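Long-range contacts in inosine-uridine preferring nucleoside hydrolase (PDB 6BA1), which is a calcium-binding member of the inosine-uridine preferring nucleoside hydrolase family, with a mostly parallel beta-sheet flanked by helices: residues A51-D56 against V96-S101; E62-K67 against K104-S109; K210-L215 against R312-A317. All blocks are in the same frame, centred on the assembly; numbering follows the deposited sequence.

Contact 1. Residues A51-D56 against V96-S101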
loop_
_atom_site.group_PDB
_atom_site.type_symbol
_atom_site.label_atom_id
_atom_site.label_comp_id
_atom_site.label_asym_id
_atom_site.label_seq_id
_atom_site.Cartn_x
_atom_site.Cartn_y
_atom_site.Cartn_z
ATOM N N ALA A 51 -2.815 -13.238 31.206
ATOM C CA ALA A 51 -1.519 -13.793 30.804
ATOM C C ALA A 51 -0.992 -14.814 31.811
ATOM O O ALA A 51 -0.612 -15.923 31.431
ATOM C CB ALA A 51 -0.511 -12.676 30.608
ATOM N N LEU A 52 -0.992 -14.434 33.090
ATOM C CA LEU A 52 -0.537 -15.316 34.167
ATOM C C LEU A 52 -1.403 -16.567 34.253
ATOM O O LEU A 52 -0.884 -17.683 34.215
ATOM C CB LEU A 52 -0.552 -14.586 35.511
ATOM C CG LEU A 52 0.450 -13.443 35.700
ATOM C CD1 LEU A 52 -0.015 -12.501 36.809
ATOM C CD2 LEU A 52 1.853 -13.981 35.989
ATOM N N ALA A 53 -2.720 -16.363 34.347
ATOM C CA ALA A 53 -3.692 -17.459 34.456
ATOM C C ALA A 53 -3.636 -18.460 33.296
ATOM O O ALA A 53 -3.776 -19.669 33.501
ATOM C CB ALA A 53 -5.099 -16.896 34.586
ATOM N N ILE A 54 -3.432 -17.942 32.085
ATOM C CA ILE A 54 -3.443 -18.758 30.871
ATOM C C ILE A 54 -2.124 -19.513 30.695
ATOM O O ILE A 54 -2.136 -20.701 30.366
ATOM C CB ILE A 54 -3.818 -17.900 29.635
ATOM C CG1 ILE A 54 -5.307 -17.534 29.719
ATOM C CG2 ILE A 54 -3.544 -18.633 28.318
ATOM C CD1 ILE A 54 -5.668 -16.179 29.150
ATOM N N THR A 55 -1.000 -18.831 30.916
ATOM C CA THR A 55 0.315 -19.483 30.882
ATOM C C THR A 55 0.381 -20.663 31.855
ATOM O O THR A 55 0.921 -21.722 31.513
ATOM C CB THR A 55 1.462 -18.499 31.196
ATOM O OG1 THR A 55 1.129 -17.706 32.343
ATOM C CG2 THR A 55 1.718 -17.597 30.015
ATOM N N ASP A 56 -0.179 -20.468 33.054
ATOM C CA ASP A 56 -0.373 -21.552 34.027
ATOM C C ASP A 56 -1.195 -22.693 33.429
ATOM O O ASP A 56 -0.734 -23.834 33.407
ATOM C CB ASP A 56 -1.074 -21.045 35.302
ATOM C CG ASP A 56 -0.143 -20.291 36.242
ATOM O OD1 ASP A 56 0.938 -19.829 35.812
ATOM O OD2 ASP A 56 -0.513 -20.154 37.427
ATOM N N VAL A 96 -14.855 -16.731 29.653
ATOM C CA VAL A 96 -14.541 -18.066 30.127
ATOM C C VAL A 96 -13.925 -17.949 31.516
ATOM O O VAL A 96 -12.943 -17.227 31.712
ATOM C CB VAL A 96 -13.597 -18.816 29.163
ATOM C CG1 VAL A 96 -13.337 -20.235 29.659
ATOM C CG2 VAL A 96 -14.192 -18.853 27.764
ATOM N N GLU A 97 -14.520 -18.669 32.467
ATOM C CA GLU A 97 -14.089 -18.648 33.859
ATOM C C GLU A 97 -12.861 -19.540 33.996
ATOM O O GLU A 97 -12.874 -20.700 33.581
ATOM C CB GLU A 97 -15.201 -19.135 34.796
ATOM C CG GLU A 97 -16.528 -18.389 34.683
ATOM C CD GLU A 97 -16.457 -16.956 35.181
ATOM O OE1 GLU A 97 -17.069 -16.675 36.233
ATOM O OE2 GLU A 97 -15.805 -16.108 34.520
ATOM N N ILE A 98 -11.808 -18.980 34.581
ATOM C CA ILE A 98 -10.516 -19.641 34.684
ATOM C C ILE A 98 -9.857 -19.177 35.991
ATOM O O ILE A 98 -9.889 -17.979 36.303
ATOM C CB ILE A 98 -9.637 -19.335 33.437
ATOM C CG1 ILE A 98 -8.315 -20.113 33.480
ATOM C CG2 ILE A 98 -9.389 -17.834 33.275
ATOM C CD1 ILE A 98 -7.414 -19.849 32.284
ATOM N N PRO A 99 -9.279 -20.116 36.772
ATOM C CA PRO A 99 -8.698 -19.697 38.053
ATOM C C PRO A 99 -7.551 -18.689 37.905
ATOM O O PRO A 99 -6.714 -18.834 37.017
ATOM C CB PRO A 99 -8.195 -21.018 38.660
ATOM C CG PRO A 99 -8.072 -21.963 37.511
ATOM C CD PRO A 99 -9.173 -21.573 36.575
ATOM N N ASP A 100 -7.536 -17.677 38.772
ATOM C CA ASP A 100 -6.433 -16.713 38.845
ATOM C C ASP A 100 -5.141 -17.446 39.165
ATOM O O ASP A 100 -5.140 -18.381 39.975
ATOM C CB ASP A 100 -6.672 -15.678 39.951
ATOM C CG ASP A 100 -7.831 -14.740 39.654
ATOM O OD1 ASP A 100 -8.712 -15.101 38.846
ATOM O OD2 ASP A 100 -7.864 -13.638 40.233
ATOM N N SER A 101 -4.042 -17.040 38.537
ATOM C CA SER A 101 -2.740 -17.580 38.905
ATOM C C SER A 101 -2.315 -16.950 40.232
ATOM O O SER A 101 -2.445 -15.733 40.407
ATOM C CB SER A 101 -1.692 -17.266 37.847
ATOM O OG SER A 101 -0.406 -17.695 38.258
#
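Ala53 on helix 44-57 and Ser101 in an irregular, extended stretch bring their backbones closest, with CA of Ala53 4.6 Å from CA of Ser101, so that residues 98-101 run along one flank of the helix. The small methyl of Ala53 suits so near a neighbour: its CB meets the carbonyl O of Pro99 at 3.5 Å. Beside it, Ser101 CB packs against Leu52 CB at 3.7 Å. With chi1 at 175°, Ser101 OG stands away from its own backbone N and is turned to the helix, where it gives a hydrogen bond to Asp56, with OG 2.6 Å from OD2. The hydroxyl oxygen stands above the carboxylate, about 45° out of its plane. A short hydroxyl side chain suits a loop residue this near the helix, and a carboxylate can accept from it and from Arg103 at once. Arg103 NE forms a salt bridge with Asp56 OD1, and its backbone N bonds to Ser101 OG. At the other end the contact is apolar. Ile98 is fully extended, which carries its CD1 to Ile54 CG1 at 4.0 Å, the two side chains crossing at about a right angle. Phe222 of helix 218-237 touches both isoleucines. Another side of helix 44-57 faces the sheet, where Ala51 and Leu52 rest on Val65 of strand 64-67, while Ala51 and Thr55 meet Ile35 of strand 31-37.

Contact 2. Residues E62-K67 against K104-S109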
loop_
_atom_site.group_PDB
_atom_site.type_symbol
_atom_site.label_atom_id
_atom_site.label_comp_id
_atom_site.label_asym_id
_atom_site.label_seq_id
_atom_site.Cartn_x
_atom_site.Cartn_y
_atom_site.Cartn_z
ATOM N N GLU A 62 6.478 -20.930 34.092
ATOM C CA GLU A 62 7.781 -20.249 34.051
ATOM C C GLU A 62 7.739 -18.917 33.303
ATOM O O GLU A 62 8.670 -18.118 33.410
ATOM C CB GLU A 62 8.879 -21.165 33.453
ATOM C CG GLU A 62 9.058 -21.188 31.931
ATOM C CD GLU A 62 7.981 -21.954 31.172
ATOM O OE1 GLU A 62 6.963 -22.328 31.789
ATOM O OE2 GLU A 62 8.158 -22.184 29.950
ATOM N N VAL A 63 6.680 -18.690 32.528
ATOM C CA VAL A 63 6.550 -17.480 31.722
ATOM C C VAL A 63 6.289 -16.292 32.640
ATOM O O VAL A 63 5.224 -16.172 33.220
ATOM C CB VAL A 63 5.432 -17.613 30.667
ATOM C CG1 VAL A 63 5.220 -16.296 29.928
ATOM C CG2 VAL A 63 5.756 -18.733 29.687
ATOM N N LYS A 64 7.275 -15.416 32.749
ATOM C CA LYS A 64 7.251 -14.282 33.662
ATOM C C LYS A 64 6.544 -13.121 32.977
ATOM O O LYS A 64 6.964 -12.679 31.905
ATOM C CB LYS A 64 8.669 -13.883 34.057
ATOM C CG LYS A 64 9.510 -15.056 34.533
ATOM C CD LYS A 64 10.754 -14.650 35.308
ATOM C CE LYS A 64 11.915 -15.656 35.134
ATOM N NZ LYS A 64 12.622 -15.853 36.417
ATOM N N VAL A 65 5.469 -12.635 33.590
ATOM C CA VAL A 65 4.643 -11.576 33.008
ATOM C C VAL A 65 5.052 -10.217 33.576
ATOM O O VAL A 65 4.960 -9.993 34.778
ATOM C CB VAL A 65 3.151 -11.836 33.289
ATOM C CG1 VAL A 65 2.286 -10.709 32.747
ATOM C CG2 VAL A 65 2.740 -13.179 32.692
ATOM N N TYR A 66 5.494 -9.315 32.703
ATOM C CA TYR A 66 5.940 -7.979 33.106
ATOM C C TYR A 66 4.839 -6.956 32.854
ATOM O O TYR A 66 3.852 -7.242 32.188
ATOM C CB TYR A 66 7.234 -7.606 32.381
ATOM C CG TYR A 66 8.359 -8.568 32.692
ATOM C CD1 TYR A 66 9.315 -8.272 33.656
ATOM C CD2 TYR A 66 8.454 -9.792 32.032
ATOM C CE1 TYR A 66 10.348 -9.163 33.942
ATOM C CE2 TYR A 66 9.473 -10.688 32.312
ATOM C CZ TYR A 66 10.418 -10.374 33.264
ATOM O OH TYR A 66 11.429 -11.272 33.532
ATOM N N LYS A 67 5.028 -5.761 33.398
ATOM C CA LYS A 67 3.986 -4.753 33.492
ATOM C C LYS A 67 4.377 -3.526 32.658
ATOM O O LYS A 67 5.259 -2.758 33.044
ATOM C CB LYS A 67 3.782 -4.383 34.975
ATOM C CG LYS A 67 2.370 -4.588 35.508
ATOM C CD LYS A 67 2.359 -4.603 37.028
ATOM C CE LYS A 67 0.968 -4.850 37.580
ATOM N NZ LYS A 67 0.911 -4.634 39.054
ATOM N N LYS A 104 2.343 -13.618 40.382
ATOM C CA LYS A 104 2.029 -12.221 40.099
ATOM C C LYS A 104 3.073 -11.565 39.211
ATOM O O LYS A 104 4.085 -12.182 38.876
ATOM C CB LYS A 104 1.841 -11.467 41.431
ATOM C CG LYS A 104 0.593 -11.926 42.179
ATOM C CD LYS A 104 -0.389 -10.878 42.781
ATOM C CE LYS A 104 -1.844 -11.343 42.591
ATOM N NZ LYS A 104 -2.768 -10.909 43.669
ATOM N N ALA A 105 2.811 -10.327 38.805
ATOM C CA ALA A 105 3.689 -9.615 37.876
ATOM C C ALA A 105 5.056 -9.362 38.478
ATOM O O ALA A 105 5.167 -9.103 39.670
ATOM C CB ALA A 105 3.062 -8.294 37.466
ATOM N N GLU A 106 6.096 -9.421 37.643
ATOM C CA GLU A 106 7.471 -9.165 38.093
ATOM C C GLU A 106 7.624 -7.720 38.544
ATOM O O GLU A 106 6.800 -6.861 38.221
ATOM C CB GLU A 106 8.473 -9.459 36.991
ATOM C CG GLU A 106 8.511 -10.915 36.524
ATOM C CD GLU A 106 9.020 -11.875 37.571
ATOM O OE1 GLU A 106 9.934 -11.509 38.325
ATOM O OE2 GLU A 106 8.515 -13.008 37.613
ATOM N N ASP A 107 8.682 -7.458 39.309
ATOM C CA ASP A 107 8.850 -6.162 39.973
ATOM C C ASP A 107 9.158 -5.051 38.987
ATOM O O ASP A 107 8.558 -3.986 39.057
ATOM C CB ASP A 107 9.945 -6.233 41.051
ATOM C CG ASP A 107 9.547 -7.093 42.244
ATOM O OD1 ASP A 107 8.383 -7.542 42.332
ATOM O OD2 ASP A 107 10.414 -7.280 43.132
ATOM N N GLU A 108 10.096 -5.307 38.083
ATOM C CA GLU A 108 10.497 -4.309 37.086
ATOM C C GLU A 108 9.442 -4.083 35.997
ATOM O O GLU A 108 8.601 -4.946 35.729
ATOM C CB GLU A 108 11.850 -4.680 36.465
ATOM C CG GLU A 108 11.820 -5.895 35.551
ATOM C CD GLU A 108 13.089 -6.737 35.643
ATOM O OE1 GLU A 108 13.371 -7.275 36.755
ATOM O OE2 GLU A 108 13.780 -6.864 34.599
ATOM N N SER A 109 9.510 -2.903 35.384
ATOM C CA SER A 109 8.627 -2.538 34.269
ATOM C C SER A 109 9.006 -3.324 33.019
ATOM O O SER A 109 10.146 -3.776 32.869
ATOM C CB SER A 109 8.670 -1.025 33.981
ATOM O OG SER A 109 9.826 -0.645 33.250
#
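Tyr66 has one face of its ring covered by the aliphatic part of Glu106, whose CG stands 3.9 Å from the ring centroid and 23° off the normal, a CH-pi contact displaced toward the rim. CB of the same glutamate lies 3.6 Å from Tyr66 CE1. Glutamate suits this place because its methylenes can cover an aromatic ring while its carboxylate continues past it; the bend at chi2 (-67°) swings that carboxylate toward Lys64. There OE2 of Glu106 meets the lysine's methylenes, 3.6 Å from Lys64 CD. The charged ends are not in contact, with Lys64 NZ 5.1 Å from Glu106 OE2, so any attraction between them probably acts at longer range. Glu108 lies alongside the tyrosine, pointing the same way, and brings its CG to the ring edge 3.9 Å from Tyr66 CE1. One backbone bond links the two chains: Glu106 N donates to Val65 O at 3.1 Å with an N-H...O angle of 162°. The same carbonyl also receives a CA-H...O contact from Ala105, whose small side chain is consistent with the loop lying so near the strand. Lys67 runs extended beyond CG and lays its CD 3.8 Å from Ala105 CB. The loop lies beside strand 64-67, the outermost strand at this end of the main sheet, which pairs in parallel with strand 31-37 through bonds to Ile35 and Gly37. Val65 also packs on Val48 of helix 44-57. Ser109 serves as N-cap of helix 110-121, and Tyr66 stacks with Phe113 of that helix.

Contact 3. Residues K210-L215 against R312-A317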
loop_
_atom_site.group_PDB
_atom_site.type_symbol
_atom_site.label_atom_id
_atom_site.label_comp_id
_atom_site.label_asym_id
_atom_site.label_seq_id
_atom_site.Cartn_x
_atom_site.Cartn_y
_atom_site.Cartn_z
ATOM N N LYS A 210 -14.053 -27.479 17.562
ATOM C CA LYS A 210 -14.574 -28.801 17.932
ATOM C C LYS A 210 -13.465 -29.855 18.059
ATOM O O LYS A 210 -13.622 -30.812 18.819
ATOM C CB LYS A 210 -15.629 -29.286 16.934
ATOM N N GLN A 211 -12.363 -29.684 17.322
ATOM C CA GLN A 211 -11.184 -30.563 17.441
ATOM C C GLN A 211 -10.475 -30.409 18.788
ATOM O O GLN A 211 -9.967 -31.393 19.339
ATOM C CB GLN A 211 -10.171 -30.302 16.320
ATOM C CG GLN A 211 -10.672 -30.622 14.918
ATOM C CD GLN A 211 -9.701 -30.192 13.836
ATOM O OE1 GLN A 211 -8.483 -30.232 14.023
ATOM N NE2 GLN A 211 -10.233 -29.772 12.700
ATOM N N TRP A 212 -10.425 -29.177 19.299
ATOM C CA TRP A 212 -9.863 -28.912 20.629
ATOM C C TRP A 212 -10.714 -29.495 21.764
ATOM O O TRP A 212 -10.168 -29.948 22.777
ATOM C CB TRP A 212 -9.659 -27.408 20.848
ATOM C CG TRP A 212 -8.583 -26.781 19.988
ATOM C CD1 TRP A 212 -7.530 -27.409 19.379
ATOM C CD2 TRP A 212 -8.448 -25.390 19.679
ATOM N NE1 TRP A 212 -6.774 -26.500 18.688
ATOM C CE2 TRP A 212 -7.309 -25.252 18.862
ATOM C CE3 TRP A 212 -9.195 -24.246 20.002
ATOM C CZ2 TRP A 212 -6.886 -24.006 18.367
ATOM C CZ3 TRP A 212 -8.766 -23.007 19.514
ATOM C CH2 TRP A 212 -7.630 -22.904 18.700
ATOM N N ARG A 213 -12.039 -29.476 21.598
ATOM C CA ARG A 213 -12.952 -30.128 22.548
ATOM C C ARG A 213 -12.742 -31.639 22.612
ATOM O O ARG A 213 -12.846 -32.226 23.694
ATOM C CB ARG A 213 -14.410 -29.843 22.189
ATOM C CG ARG A 213 -14.810 -28.397 22.366
ATOM C CD ARG A 213 -16.317 -28.240 22.298
ATOM N NE ARG A 213 -16.663 -26.840 22.073
ATOM C CZ ARG A 213 -16.600 -25.871 22.983
ATOM N NH1 ARG A 213 -16.204 -26.118 24.232
ATOM N NH2 ARG A 213 -16.940 -24.633 22.639
ATOM N N ASP A 214 -12.437 -32.254 21.463
ATOM C CA ASP A 214 -12.184 -33.707 21.370
ATOM C C ASP A 214 -10.973 -34.194 22.186
ATOM O O ASP A 214 -10.901 -35.378 22.524
ATOM C CB ASP A 214 -12.001 -34.149 19.903
ATOM C CG ASP A 214 -13.264 -33.982 19.057
ATOM O OD1 ASP A 214 -14.389 -34.085 19.595
ATOM O OD2 ASP A 214 -13.124 -33.760 17.835
ATOM N N LEU A 215 -10.032 -33.296 22.487
ATOM C CA LEU A 215 -8.861 -33.630 23.313
ATOM C C LEU A 215 -9.192 -33.829 24.806
ATOM O O LEU A 215 -8.401 -34.442 25.532
ATOM C CB LEU A 215 -7.774 -32.558 23.153
ATOM C CG LEU A 215 -7.251 -32.337 21.725
ATOM C CD1 LEU A 215 -6.349 -31.119 21.673
ATOM C CD2 LEU A 215 -6.534 -33.575 21.190
ATOM N N ARG A 312 0.440 -27.210 16.295
ATOM C CA ARG A 312 1.122 -26.680 17.476
ATOM C C ARG A 312 0.210 -26.548 18.692
ATOM O O ARG A 312 0.583 -26.958 19.792
ATOM C CB ARG A 312 1.760 -25.325 17.163
ATOM C CG ARG A 312 3.019 -25.421 16.317
ATOM C CD ARG A 312 3.293 -24.132 15.550
ATOM N NE ARG A 312 4.720 -23.863 15.376
ATOM C CZ ARG A 312 5.544 -24.536 14.570
ATOM N NH1 ARG A 312 5.122 -25.562 13.837
ATOM N NH2 ARG A 312 6.822 -24.187 14.512
ATOM N N ILE A 313 -0.978 -25.982 18.487
ATOM C CA ILE A 313 -1.907 -25.686 19.587
ATOM C C ILE A 313 -2.624 -26.942 20.093
ATOM O O ILE A 313 -2.781 -27.108 21.307
ATOM C CB ILE A 313 -2.898 -24.564 19.208
ATOM C CG1 ILE A 313 -2.133 -23.244 19.060
ATOM C CG2 ILE A 313 -4.000 -24.410 20.255
ATOM C CD1 ILE A 313 -2.916 -22.115 18.426
ATOM N N SER A 314 -3.050 -27.821 19.182
ATOM C CA SER A 314 -3.643 -29.111 19.585
ATOM C C SER A 314 -2.630 -30.008 20.315
ATOM O O SER A 314 -3.008 -30.761 21.218
ATOM C CB SER A 314 -4.249 -29.854 18.390
ATOM O OG SER A 314 -5.180 -29.043 17.694
ATOM N N GLY A 315 -1.356 -29.925 19.924
ATOM C CA GLY A 315 -0.266 -30.607 20.634
ATOM C C GLY A 315 -0.044 -30.088 22.049
ATOM O O GLY A 315 0.210 -30.872 22.969
ATOM N N LEU A 316 -0.140 -28.768 22.215
ATOM C CA LEU A 316 -0.022 -28.128 23.528
ATOM C C LEU A 316 -1.227 -28.400 24.423
ATOM O O LEU A 316 -1.064 -28.642 25.624
ATOM C CB LEU A 316 0.146 -26.617 23.378
ATOM C CG LEU A 316 0.479 -25.857 24.664
ATOM C CD1 LEU A 316 1.913 -26.142 25.083
ATOM C CD2 LEU A 316 0.238 -24.366 24.491
ATOM N N ALA A 317 -2.427 -28.329 23.849
ATOM C CA ALA A 317 -3.664 -28.612 24.591
ATOM C C ALA A 317 -3.738 -30.055 25.106
ATOM O O ALA A 317 -4.324 -30.300 26.161
ATOM C CB ALA A 317 -4.881 -28.293 23.736
#
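Ser314 OG is held by two partners: it hydrogen-bonds to the carbonyl O of Met310 one turn earlier in its own helix, and across the contact it receives a weak bond from the indole of Trp212, with NE1 3.2 Å away. The indole bond is bent, with an N-H...O angle of 123°, although the oxygen lies in the ring plane at its edge. With OG beside the backbone N (chi1 -54°), the serine hydroxyl can turn back to the Met310 carbonyl and still meet the indole. A small polar residue suits this position because it gives the tryptophan N-H a partner in an otherwise apolar contact. The six-membered ring of Trp212 then meets Ile313, whose CG2 comes to 3.5 Å from CZ2. The beta-branch of isoleucine suits this place, since its CG2 methyl reaches the indole directly from CB. Farther along, Leu215 directs its CD1 methyl onto helix 302-319, 3.8 Å from Ala317 CB and close to the carbonyl O of Ser314. Alanine offers the leucine a single methyl, enough for an apolar touch. The contact joins helix 206-213 and the residues that follow it to the C-terminal helix 302-319. Both Trp212 and Ile313 pack on Leu223 of helix 218-237, while helix 15-25 supplies Leu19 to the tryptophan and Ser22 to the isoleucine.

In the fold
From the N terminus, helix 44-57 comes first and strand 64-67 follows it; both are met later by the long loop between helices 82-88 and 110-121. That loop passes the helix at 96-101, closing contact 1, and then the strand at 104-109, closing contact 2, so the two closures cross along the chain. They also touch in space, as where Thr55 packs on Val63 and Leu52 on Lys104. Together they bind the loop to the edge of the main sheet and its covering helix. Contact 3 opens only later and joins helix 206-213 to the C-terminal helix across 96 residues. Its centre lies about 18 Å from that of contact 1, without touching it.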